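Local structure of putative cell invasion protein with MAC/Perforin domain (Bacteroides thetaiotaomicron VPI-5482, 3KK7) at residues Ala246-Ala249 and Ser250-Trp253; Asp517-Asn520 and Gly521-Ile524. The protein is of unknown precise function but belongs to the membrane-attack complex/perforin (MACPF) family and is possibly involved in cell invasion. All coordinates share one frame; numbering follows the deposited sequence.

Overall arrangement
The two contacts lie on opposite sides of the chain's centre, 69 Å apart between their own centres and about 58 Å between nearest atoms. Contact 1 comes first in the sequence, in the MACPF part of the chain, where helix 236-249 hands over, through Ser-250, to strand 251-254; its side chains rest on the long strands 93-108 and 157-173 of the large antiparallel sheet. Contact 2 follows much later, in the part assigned to the D3 domain, where helix 516-521 ends and the loop toward helix 529-535 begins, next to strands 480-484 and 489-494. They share no sheet or helix. Both are places where a helix stops and the chain is redirected, one in each of two distant parts of an elongated, single-chain molecule.

Contact 1 of 2, residues Ala246-Ala249 and Ser250-Trp253; sequences AINA and SYEW
Where helix 236-249 gives way to strand 251-254, Ser-250 is tied back to the last turn by its backbone and its hydroxyl. Ser-250 N donates to Ile-247 O at 3.0 Å, with an N-H...O angle of 154°. The chain then swings into the extended conformation of Tyr-251. Ser-250 OG lies beside its own backbone N (chi1 -70°), pointing back along the helix, and donates a hydrogen bond to Ala-246 O at 2.7 Å, arriving from above the carbonyl plane. Tyr-251 CG sits between its backbone N and carbonyl carbon (chi1 78°), which turns the ring back beside the helix end. There Ile-247 O comes up to the ring edge, 3.5 Å from CD1. A water completes the link: it donates to Asn-248 OD1 at 2.7 Å and lies in the plane of the tyrosine ring, hydrogen-bonded to Tyr-251 OH at 3.0 Å. Ile-247 and Tyr-251 both pack on Leu-162 of strand 157-173, while Asn-280 ND2 donates a hydrogen bond to Ala-249 O. The arrangement is a helix-to-strand junction in the MACPF region, with a serine hydroxyl bonded to an i-4 carbonyl, laid against the long strands of the large antiparallel sheet.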
# COMPACT_ATOMS: atom_id res chain seq x y z
N ALA A 246 32.00 0.85 -16.56
CA ALA A 246 32.67 0.20 -15.44
C ALA A 246 31.95 -1.08 -15.05
O ALA A 246 32.55 -2.15 -14.94
CB ALA A 246 32.77 1.13 -14.28
N ILE A 247 30.64 -0.97 -14.83
CA ILE A 247 29.84 -2.15 -14.49
C ILE A 247 30.14 -3.27 -15.48
O ILE A 247 30.44 -4.38 -15.09
CB ILE A 247 28.33 -1.88 -14.52
CG1 ILE A 247 27.93 -1.03 -13.31
CG2 ILE A 247 27.56 -3.24 -14.52
CD1 ILE A 247 26.44 -0.56 -13.32
N ASN A 248 30.08 -2.92 -16.76
CA ASN A 248 30.27 -3.88 -17.82
C ASN A 248 31.68 -4.47 -17.91
O ASN A 248 31.85 -5.56 -18.44
CB ASN A 248 29.84 -3.28 -19.15
CG ASN A 248 28.91 -4.19 -19.92
OD1 ASN A 248 27.89 -4.67 -19.37
ND2 ASN A 248 29.24 -4.41 -21.20
N ALA A 249 32.69 -3.78 -17.40
CA ALA A 249 34.04 -4.34 -17.34
C ALA A 249 34.33 -5.05 -16.02
O ALA A 249 35.44 -5.57 -15.82
CB ALA A 249 35.09 -3.25 -17.56
N SER A 250 33.34 -5.12 -15.13
CA SER A 250 33.58 -5.53 -13.74
C SER A 250 32.98 -6.85 -13.34
O SER A 250 32.93 -7.15 -12.15
CB SER A 250 33.06 -4.45 -12.80
OG SER A 250 33.90 -3.32 -12.90
N TYR A 251 32.52 -7.64 -14.30
CA TYR A 251 32.09 -8.98 -13.98
C TYR A 251 32.32 -9.87 -15.17
O TYR A 251 32.56 -9.38 -16.25
CB TYR A 251 30.63 -8.99 -13.53
CG TYR A 251 29.65 -8.89 -14.64
CD1 TYR A 251 29.27 -7.66 -15.15
CD2 TYR A 251 29.11 -10.05 -15.20
CE1 TYR A 251 28.37 -7.56 -16.19
CE2 TYR A 251 28.20 -9.96 -16.26
CZ TYR A 251 27.84 -8.71 -16.75
OH TYR A 251 26.95 -8.61 -17.79
N GLU A 252 32.29 -11.17 -14.95
CA GLU A 252 32.46 -12.10 -16.04
C GLU A 252 31.48 -13.26 -15.90
O GLU A 252 31.44 -13.93 -14.87
CB GLU A 252 33.90 -12.60 -16.09
CG GLU A 252 34.30 -13.04 -17.48
CD GLU A 252 35.67 -13.67 -17.52
OE1 GLU A 252 35.84 -14.76 -16.92
OE2 GLU A 252 36.58 -13.08 -18.15
N TRP A 253 30.69 -13.49 -16.94
CA TRP A 253 29.87 -14.68 -17.04
C TRP A 253 30.29 -15.42 -18.32
O TRP A 253 29.87 -15.05 -19.42
CB TRP A 253 28.38 -14.30 -17.06
CG TRP A 253 27.44 -15.43 -16.69
CD1 TRP A 253 27.75 -16.75 -16.56
CD2 TRP A 253 26.02 -15.33 -16.46
NE1 TRP A 253 26.62 -17.48 -16.23
CE2 TRP A 253 25.56 -16.63 -16.16
CE3 TRP A 253 25.11 -14.27 -16.45
CZ2 TRP A 253 24.23 -16.90 -15.88
CZ3 TRP A 253 23.79 -14.54 -16.16
CH2 TRP A 253 23.36 -15.85 -15.87
O HOH W 1 25.71 -5.97 -18.52

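Contact 2 of 2, residues Asp517-Asn520 and Gly521-Ile524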
# COMPACT_ATOMS: atom_id res chain seq x y z
N ASP A 517 -25.87 -1.25 21.35
CA ASP A 517 -27.30 -1.48 21.53
C ASP A 517 -27.98 -1.50 20.19
O ASP A 517 -28.56 -2.52 19.80
CB ASP A 517 -27.95 -0.39 22.39
CG ASP A 517 -27.64 -0.55 23.86
OD1 ASP A 517 -26.97 -1.54 24.24
OD2 ASP A 517 -28.07 0.32 24.64
N TRP A 518 -27.88 -0.40 19.47
CA TRP A 518 -28.51 -0.29 18.17
C TRP A 518 -28.26 -1.50 17.26
O TRP A 518 -29.19 -2.09 16.70
CB TRP A 518 -28.04 0.97 17.48
CG TRP A 518 -28.50 1.07 16.08
CD1 TRP A 518 -29.72 0.70 15.59
CD2 TRP A 518 -27.76 1.60 14.98
NE1 TRP A 518 -29.77 0.95 14.24
CE2 TRP A 518 -28.59 1.51 13.85
CE3 TRP A 518 -26.48 2.14 14.85
CZ2 TRP A 518 -28.17 1.94 12.59
CZ3 TRP A 518 -26.06 2.59 13.60
CH2 TRP A 518 -26.90 2.48 12.49
N VAL A 519 -27.01 -1.88 17.13
CA VAL A 519 -26.65 -2.96 16.24
C VAL A 519 -27.24 -4.31 16.67
O VAL A 519 -27.62 -5.12 15.83
CB VAL A 519 -25.11 -3.04 16.09
CG1 VAL A 519 -24.70 -4.35 15.42
CG2 VAL A 519 -24.60 -1.80 15.31
N ASN A 520 -27.31 -4.55 17.98
CA ASN A 520 -27.89 -5.78 18.49
C ASN A 520 -29.36 -5.90 18.10
O ASN A 520 -29.85 -7.00 17.85
CB ASN A 520 -27.76 -5.88 20.01
CG ASN A 520 -26.33 -6.14 20.48
OD1 ASN A 520 -25.50 -6.72 19.78
ND2 ASN A 520 -26.05 -5.73 21.70
N GLY A 521 -30.06 -4.77 18.05
CA GLY A 521 -31.47 -4.74 17.63
C GLY A 521 -31.68 -4.95 16.14
O GLY A 521 -32.76 -5.38 15.73
N ILE A 522 -30.66 -4.65 15.33
CA ILE A 522 -30.75 -4.81 13.87
C ILE A 522 -31.05 -6.27 13.50
O ILE A 522 -30.35 -7.19 13.97
CB ILE A 522 -29.44 -4.33 13.16
CG1 ILE A 522 -29.32 -2.79 13.24
CG2 ILE A 522 -29.39 -4.81 11.69
CD1 ILE A 522 -28.05 -2.21 12.58
N PRO A 523 -32.09 -6.50 12.68
CA PRO A 523 -32.39 -7.89 12.29
C PRO A 523 -31.39 -8.52 11.31
O PRO A 523 -30.89 -7.86 10.40
CB PRO A 523 -33.80 -7.80 11.68
CG PRO A 523 -33.99 -6.37 11.34
CD PRO A 523 -33.14 -5.57 12.27
N ILE A 524 -31.11 -9.80 11.54
CA ILE A 524 -30.22 -10.59 10.70
C ILE A 524 -30.90 -10.95 9.38
O ILE A 524 -31.95 -11.60 9.37
CB ILE A 524 -29.84 -11.93 11.40
CG1 ILE A 524 -28.91 -11.69 12.58
CG2 ILE A 524 -29.20 -12.89 10.40
CD1 ILE A 524 -28.71 -12.89 13.46
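Gly-521 N donates to Asp-517 O at 3.2 Å, the straightest of the bonds here with an N-H...O angle of 153°, an i-to-i-4 bond of the last turn of helix 516-521. The C-terminal end of this helix mixes such i-to-i-4 bonds with weak i-to-i-3 ones. Gly-521 N also makes a weak i-to-i-3 bond to Trp-518 O, and Ile-522 N divides its weak donation between Trp-518 O (i-4), at 3.3 Å, and Val-519 O (i-3), at 3.1 Å. Val-519 O has a further partner in Lys-481 NZ, whose positive charge would suit the partly negative end of the helix. Ile-522 is the first residue to leave the helical conformation, and the chain goes on extended through Pro-523, which is backbone hydrogen-bonded to Lys-481 on strand 480-484.

The packing centres on Trp-518 and Ile-522. With its CG opposite the backbone N (chi1 173°), the indole reaches along the helix end to the isoleucine. Its other neighbours include Tyr-446, edge-to-face, and Tyr-447, while Ile-492 of strand 489-494 touches both Val-519 and Ile-522. Val-519 CG2 lies 4.4 Å from Ile-522 CD1. Ile-522 CD1 also makes a CH-pi contact over one face of the indole, 4.2 Å from the centroid of the Trp-518 five-membered ring and 24° off its normal.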